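Phenazine biosynthesis protein PhzF family (Enterococcus faecalis, PDB 1S7J) probably acts as an isomerase of the PhzF family, whose two-lobed fold is related to that of diaminopimelate epimerase. Local coordinates at residues A22-E27 with T47-K52; V184-R189 with S205-L210. All coordinates share one frame; numbering follows the deposited sequence.

Contact 1: residues A22-E27 with T47-K52; sequences AVYVLE and TAFTVK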
loop_
_atom_site.group_PDB
_atom_site.type_symbol
_atom_site.label_atom_id
_atom_site.label_comp_id
_atom_site.label_asym_id
_atom_site.label_seq_id
_atom_site.Cartn_x
_atom_site.Cartn_y
_atom_site.Cartn_z
ATOM N N ALA A 22 -1.227 -2.515 12.241
ATOM C CA ALA A 22 -1.290 -3.387 13.401
ATOM C C ALA A 22 -1.914 -4.682 12.934
ATOM O O ALA A 22 -2.881 -4.654 12.200
ATOM C CB ALA A 22 -2.151 -2.770 14.468
ATOM N N VAL A 23 -1.358 -5.827 13.334
ATOM C CA VAL A 23 -1.945 -7.100 12.932
ATOM C C VAL A 23 -2.250 -7.987 14.122
ATOM O O VAL A 23 -1.444 -8.106 15.041
ATOM C CB VAL A 23 -1.103 -7.843 11.879
ATOM C CG1 VAL A 23 0.106 -7.030 11.473
ATOM C CG2 VAL A 23 -0.724 -9.230 12.357
ATOM N N TYR A 24 -3.464 -8.536 14.145
ATOM C CA TYR A 24 -3.894 -9.420 15.217
ATOM C C TYR A 24 -4.164 -10.799 14.690
ATOM O O TYR A 24 -5.063 -10.983 13.840
ATOM C CB TYR A 24 -5.175 -8.916 15.872
ATOM C CG TYR A 24 -5.006 -7.771 16.813
ATOM C CD1 TYR A 24 -4.640 -6.511 16.355
ATOM C CD2 TYR A 24 -5.248 -7.930 18.180
ATOM C CE1 TYR A 24 -4.523 -5.430 17.229
ATOM C CE2 TYR A 24 -5.139 -6.862 19.062
ATOM C CZ TYR A 24 -4.780 -5.616 18.585
ATOM O OH TYR A 24 -4.715 -4.561 19.440
ATOM N N VAL A 25 -3.379 -11.783 15.128
ATOM C CA VAL A 25 -3.602 -13.160 14.724
ATOM C C VAL A 25 -4.426 -13.783 15.849
ATOM O O VAL A 25 -3.931 -14.016 16.939
ATOM C CB VAL A 25 -2.289 -13.956 14.521
ATOM C CG1 VAL A 25 -2.615 -15.352 13.996
ATOM C CG2 VAL A 25 -1.375 -13.246 13.536
ATOM N N LEU A 26 -5.708 -13.994 15.563
ATOM C CA LEU A 26 -6.662 -14.551 16.518
ATOM C C LEU A 26 -6.890 -16.050 16.318
ATOM O O LEU A 26 -6.702 -16.577 15.213
ATOM C CB LEU A 26 -8.012 -13.830 16.368
ATOM C CG LEU A 26 -8.026 -12.318 16.137
ATOM C CD1 LEU A 26 -9.399 -11.875 15.688
ATOM C CD2 LEU A 26 -7.614 -11.607 17.400
ATOM N N GLU A 27 -7.300 -16.731 17.381
ATOM C CA GLU A 27 -7.571 -18.162 17.307
ATOM C C GLU A 27 -9.014 -18.416 16.862
ATOM O O GLU A 27 -9.381 -19.533 16.504
ATOM C CB GLU A 27 -7.273 -18.843 18.649
ATOM C CG GLU A 27 -7.900 -18.182 19.866
ATOM C CD GLU A 27 -7.516 -18.868 21.171
ATOM O OE1 GLU A 27 -6.310 -19.137 21.375
ATOM O OE2 GLU A 27 -8.422 -19.137 21.992
ATOM N N THR A 47 -5.814 -1.841 10.738
ATOM C CA THR A 47 -5.600 -2.896 11.721
ATOM C C THR A 47 -6.139 -4.181 11.083
ATOM O O THR A 47 -7.329 -4.302 10.836
ATOM C CB THR A 47 -6.348 -2.642 13.035
ATOM O OG1 THR A 47 -5.853 -1.454 13.643
ATOM C CG2 THR A 47 -6.136 -3.817 14.002
ATOM N N ALA A 48 -5.250 -5.118 10.804
ATOM C CA ALA A 48 -5.627 -6.382 10.182
ATOM C C ALA A 48 -5.836 -7.500 11.189
ATOM O O ALA A 48 -5.029 -7.697 12.073
ATOM C CB ALA A 48 -4.570 -6.787 9.163
ATOM N N PHE A 49 -6.950 -8.203 11.058
ATOM C CA PHE A 49 -7.276 -9.325 11.931
ATOM C C PHE A 49 -7.344 -10.570 11.054
ATOM O O PHE A 49 -7.986 -10.552 10.000
ATOM C CB PHE A 49 -8.630 -9.109 12.608
ATOM C CG PHE A 49 -8.701 -7.874 13.434
ATOM C CD1 PHE A 49 -8.928 -6.635 12.838
ATOM C CD2 PHE A 49 -8.541 -7.930 14.816
ATOM C CE1 PHE A 49 -8.995 -5.474 13.601
ATOM C CE2 PHE A 49 -8.606 -6.774 15.586
ATOM C CZ PHE A 49 -8.835 -5.542 14.971
ATOM N N THR A 50 -6.690 -11.649 11.484
ATOM C CA THR A 50 -6.688 -12.883 10.717
ATOM C C THR A 50 -6.907 -14.111 11.591
ATOM O O THR A 50 -6.593 -14.100 12.777
ATOM C CB THR A 50 -5.357 -13.037 9.921
ATOM O OG1 THR A 50 -5.449 -14.150 9.033
ATOM C CG2 THR A 50 -4.182 -13.253 10.863
ATOM N N VAL A 51 -7.519 -15.144 11.009
ATOM C CA VAL A 51 -7.765 -16.405 11.717
ATOM C C VAL A 51 -7.602 -17.572 10.737
ATOM O O VAL A 51 -8.220 -17.596 9.663
ATOM C CB VAL A 51 -9.142 -16.472 12.418
ATOM C CG1 VAL A 51 -9.349 -17.710 13.276
ATOM C CG2 VAL A 51 -9.436 -15.245 13.251
ATOM N N LYS A 52 -6.721 -18.514 11.088
ATOM C CA LYS A 52 -6.462 -19.676 10.248
ATOM C C LYS A 52 -7.733 -20.491 10.067
ATOM O O LYS A 52 -8.317 -20.969 11.040
ATOM C CB LYS A 52 -5.371 -20.556 10.869
ATOM C CG LYS A 52 -4.840 -21.650 9.937
ATOM C CD LYS A 52 -3.999 -22.659 10.698
ATOM C CE LYS A 52 -3.395 -23.706 9.781
ATOM N NZ LYS A 52 -2.302 -23.155 8.927
HETATM O O HOH W 1 -6.443 -19.311 14.049
#

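Contact 2: residues V184-R189 with S205-L210; sequences VDFVSR and SAHANL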
loop_
_atom_site.group_PDB
_atom_site.type_symbol
_atom_site.label_atom_id
_atom_site.label_comp_id
_atom_site.label_asym_id
_atom_site.label_seq_id
_atom_site.Cartn_x
_atom_site.Cartn_y
_atom_site.Cartn_z
ATOM N N VAL A 184 16.872 4.980 -8.521
ATOM C CA VAL A 184 15.942 3.875 -8.687
ATOM C C VAL A 184 15.234 4.081 -10.040
ATOM O O VAL A 184 15.393 5.137 -10.657
ATOM C CB VAL A 184 14.933 3.861 -7.502
ATOM C CG1 VAL A 184 13.637 4.563 -7.866
ATOM C CG2 VAL A 184 14.716 2.470 -7.006
ATOM N N ASP A 185 14.486 3.090 -10.503
ATOM C CA ASP A 185 13.808 3.233 -11.794
ATOM C C ASP A 185 12.721 4.311 -11.815
ATOM O O ASP A 185 12.643 5.099 -12.760
ATOM C CB ASP A 185 13.268 1.882 -12.294
ATOM C CG ASP A 185 14.374 0.982 -12.858
ATOM O OD1 ASP A 185 15.435 1.509 -13.269
ATOM O OD2 ASP A 185 14.177 -0.245 -12.901
ATOM N N PHE A 186 11.876 4.336 -10.788
ATOM C CA PHE A 186 10.827 5.341 -10.696
ATOM C C PHE A 186 10.374 5.572 -9.258
ATOM O O PHE A 186 10.475 4.678 -8.410
ATOM C CB PHE A 186 9.632 4.981 -11.587
ATOM C CG PHE A 186 8.781 3.849 -11.066
ATOM C CD1 PHE A 186 8.976 2.546 -11.522
ATOM C CD2 PHE A 186 7.734 4.096 -10.176
ATOM C CE1 PHE A 186 8.132 1.508 -11.110
ATOM C CE2 PHE A 186 6.891 3.071 -9.761
ATOM C CZ PHE A 186 7.091 1.771 -10.230
ATOM N N VAL A 187 9.894 6.780 -8.992
ATOM C CA VAL A 187 9.414 7.160 -7.666
ATOM C C VAL A 187 7.968 7.607 -7.729
ATOM O O VAL A 187 7.483 7.967 -8.787
ATOM C CB VAL A 187 10.257 8.300 -7.079
ATOM C CG1 VAL A 187 11.607 7.774 -6.640
ATOM C CG2 VAL A 187 10.430 9.404 -8.105
ATOM N N SER A 188 7.293 7.620 -6.597
ATOM C CA SER A 188 5.909 8.045 -6.558
ATOM C C SER A 188 5.523 8.547 -5.185
ATOM O O SER A 188 6.337 8.558 -4.262
ATOM C CB SER A 188 4.985 6.889 -6.957
ATOM O OG SER A 188 5.058 5.815 -6.028
ATOM N N ARG A 189 4.293 9.041 -5.086
ATOM C CA ARG A 189 3.675 9.531 -3.847
ATOM C C ARG A 189 2.190 9.426 -4.133
ATOM O O ARG A 189 1.758 9.711 -5.246
ATOM C CB ARG A 189 4.064 10.985 -3.543
ATOM C CG ARG A 189 5.469 11.156 -3.019
ATOM C CD ARG A 189 5.778 12.599 -2.730
ATOM N NE ARG A 189 4.941 13.145 -1.659
ATOM C CZ ARG A 189 5.081 14.369 -1.145
ATOM N NH1 ARG A 189 4.279 14.771 -0.179
ATOM N NH2 ARG A 189 6.014 15.187 -1.612
ATOM N N SER A 205 -1.511 -0.924 -4.187
ATOM C CA SER A 205 -2.524 -1.018 -5.231
ATOM C C SER A 205 -2.309 0.027 -6.311
ATOM O O SER A 205 -2.710 -0.159 -7.460
ATOM C CB SER A 205 -3.914 -0.867 -4.617
ATOM O OG SER A 205 -3.982 0.267 -3.762
ATOM N N ALA A 206 -1.674 1.129 -5.932
ATOM C CA ALA A 206 -1.384 2.206 -6.851
ATOM C C ALA A 206 -0.362 1.757 -7.877
ATOM O O ALA A 206 -0.245 2.349 -8.947
ATOM C CB ALA A 206 -0.863 3.403 -6.095
ATOM N N HIS A 207 0.412 0.722 -7.539
ATOM C CA HIS A 207 1.428 0.219 -8.435
ATOM C C HIS A 207 0.873 -0.603 -9.591
ATOM O O HIS A 207 1.617 -1.077 -10.458
ATOM C CB HIS A 207 2.530 -0.489 -7.656
ATOM C CG HIS A 207 3.422 0.456 -6.924
ATOM N ND1 HIS A 207 3.038 1.093 -5.762
ATOM C CD2 HIS A 207 4.642 0.954 -7.234
ATOM C CE1 HIS A 207 3.977 1.947 -5.398
ATOM N NE2 HIS A 207 4.960 1.877 -6.277
ATOM N N ALA A 208 -0.447 -0.761 -9.592
ATOM C CA ALA A 208 -1.158 -1.448 -10.669
ATOM C C ALA A 208 -1.107 -0.492 -11.885
ATOM O O ALA A 208 -1.078 -0.926 -13.019
ATOM C CB ALA A 208 -2.604 -1.704 -10.273
ATOM N N ASN A 209 -1.098 0.813 -11.595
ATOM C CA ASN A 209 -1.023 1.850 -12.627
ATOM C C ASN A 209 0.448 2.210 -12.859
ATOM O O ASN A 209 0.880 2.398 -13.994
ATOM C CB ASN A 209 -1.767 3.125 -12.183
ATOM C CG ASN A 209 -3.270 2.907 -12.002
ATOM O OD1 ASN A 209 -3.880 2.077 -12.674
ATOM N ND2 ASN A 209 -3.870 3.704 -11.113
ATOM N N LEU A 210 1.196 2.332 -11.758
ATOM C CA LEU A 210 2.628 2.677 -11.795
ATOM C C LEU A 210 3.514 1.720 -12.561
ATOM O O LEU A 210 4.281 2.137 -13.430
ATOM C CB LEU A 210 3.190 2.797 -10.364
ATOM C CG LEU A 210 3.116 4.116 -9.603
ATOM C CD1 LEU A 210 3.671 5.213 -10.469
ATOM C CD2 LEU A 210 1.706 4.428 -9.210
HETATM O O HOH W 2 7.120 3.849 -6.419
#

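Contact 1: residues A22-E27 with T47-K52
Residues of Ala22-Glu27 pair with Thr47-Val51 as neighbouring parallel β-strands, with helix 32-42 lying between them in sequence, in the diaminopimelate epimerase-like fold. At the start, Thr47 sets its CG2 methyl 3.9 Å from CD1 of the Tyr24 ring, while its OG1 has a weak hydrogen bond with Asn42 ND2. Ala48 opens the ladder of backbone hydrogen bonds: its N donates to Ala22 O (2.8 Å) and its carbonyl O accepts from Tyr24 N (2.7 Å). Its small methyl, like Val23, Val25 and Thr50, lies on the face against helix 72-85, where it packs on Thr78, consistent with close approach. Phe49 is on the other face, toward helix 32-42. It is paired with Tyr24 across the strands, and with both CG atoms anti to their own carbonyl carbons (chi1 -59° and -77°) the rings run side by side. The planes are nearly parallel, 25° apart, but slid so that they barely overlap, with centroids 5.2 Å apart; Phe49 CE2 lies over one Tyr24 face. Thr50 is gripped at both backbone ends, its N donating to Tyr24 O and its O accepting from Leu26 N (2.9 Å). Its β-branch splits the work: OG1 bonds to Ala58 O on strand 56-62, satisfying a buried hydroxyl, and CG2 lies 3.9 Å from Val25 CG2. Val51, a branched residue suited to a strand, crosses Leu26 at about a right angle, CG2 meeting Leu26 CB at 3.7 Å. Beyond it a water donates to Leu26 O (3.0 Å) and weakly accepts from Lys52 N.

Contact 2: residues V184-R189 with S205-L210
Phe186 and His207 meet rim to rim: Phe186 CZ lies 4.0 Å from His207 CD2, each atom near the plane of the other ring, and the side chains approach aslant. This joins strand 186-189 to helix 207-218, a strand-on-helix packing buried in the interior. On the strand, Phe186 and Ser188 point toward the helix while Val187, between them, points away, the usual alternation. Phe186 CG sits between its backbone N and carbonyl carbon (chi1 74°), which carries the far end of the ring over to Leu210; there CE2 is 3.8 Å from Leu210 CB. Leucine suits this spot: CB and CG lie against Phe186, and the branch carries CD1 to Ser188. Leu210 CD1 reaches Ser188 CB at 4.1 Å, and Leu210 CG stands 4.2 Å above the plane of the His207 ring, offset toward its rim. The imidazole is thus met at one edge by the phenylalanine and over one face by the leucine. Its polar atoms are also engaged. NE2 lies 3.9 Å from Ser188 OG, too far for a direct bond, and a water spans the interval, 2.9 Å from His207 NE2 and 2.9 Å from Ser188 OG. This water lies in the imidazole plane. ND1 is hydrogen-bonded to Cys203 O, four residues back in the chain, so bonds on both ring nitrogens help to fix the rotation of the ring. Serine suits its place because its short side chain ends in a hydroxyl that meets the water. Around this cluster, the Phe186 ring stacks with Trp214 farther along helix 207-218, Leu210 rests on Ile176 and Thr178 of strand 175-180, and Ser188 and His207 both touch Gln227 of strand 222-227.

How the contacts relate
Both contacts are largely buried, yet they share no strand or helix and lie on opposite sides of the chain's centre, their centres 28 Å apart and their nearest atoms about 15 Å. Contact 1 joins strand to strand, so a regular ladder of backbone hydrogen bonds carries it, and side chains extend it on two faces; its far end reaches the surface at Glu27 and Lys52. Contact 2 joins strand to helix, buries less than half as much surface, and relies on side chains alone, with one water as the polar link. Contact 1 also lies near Glu46, the predicted active-site residue, whereas contact 2 is away from it.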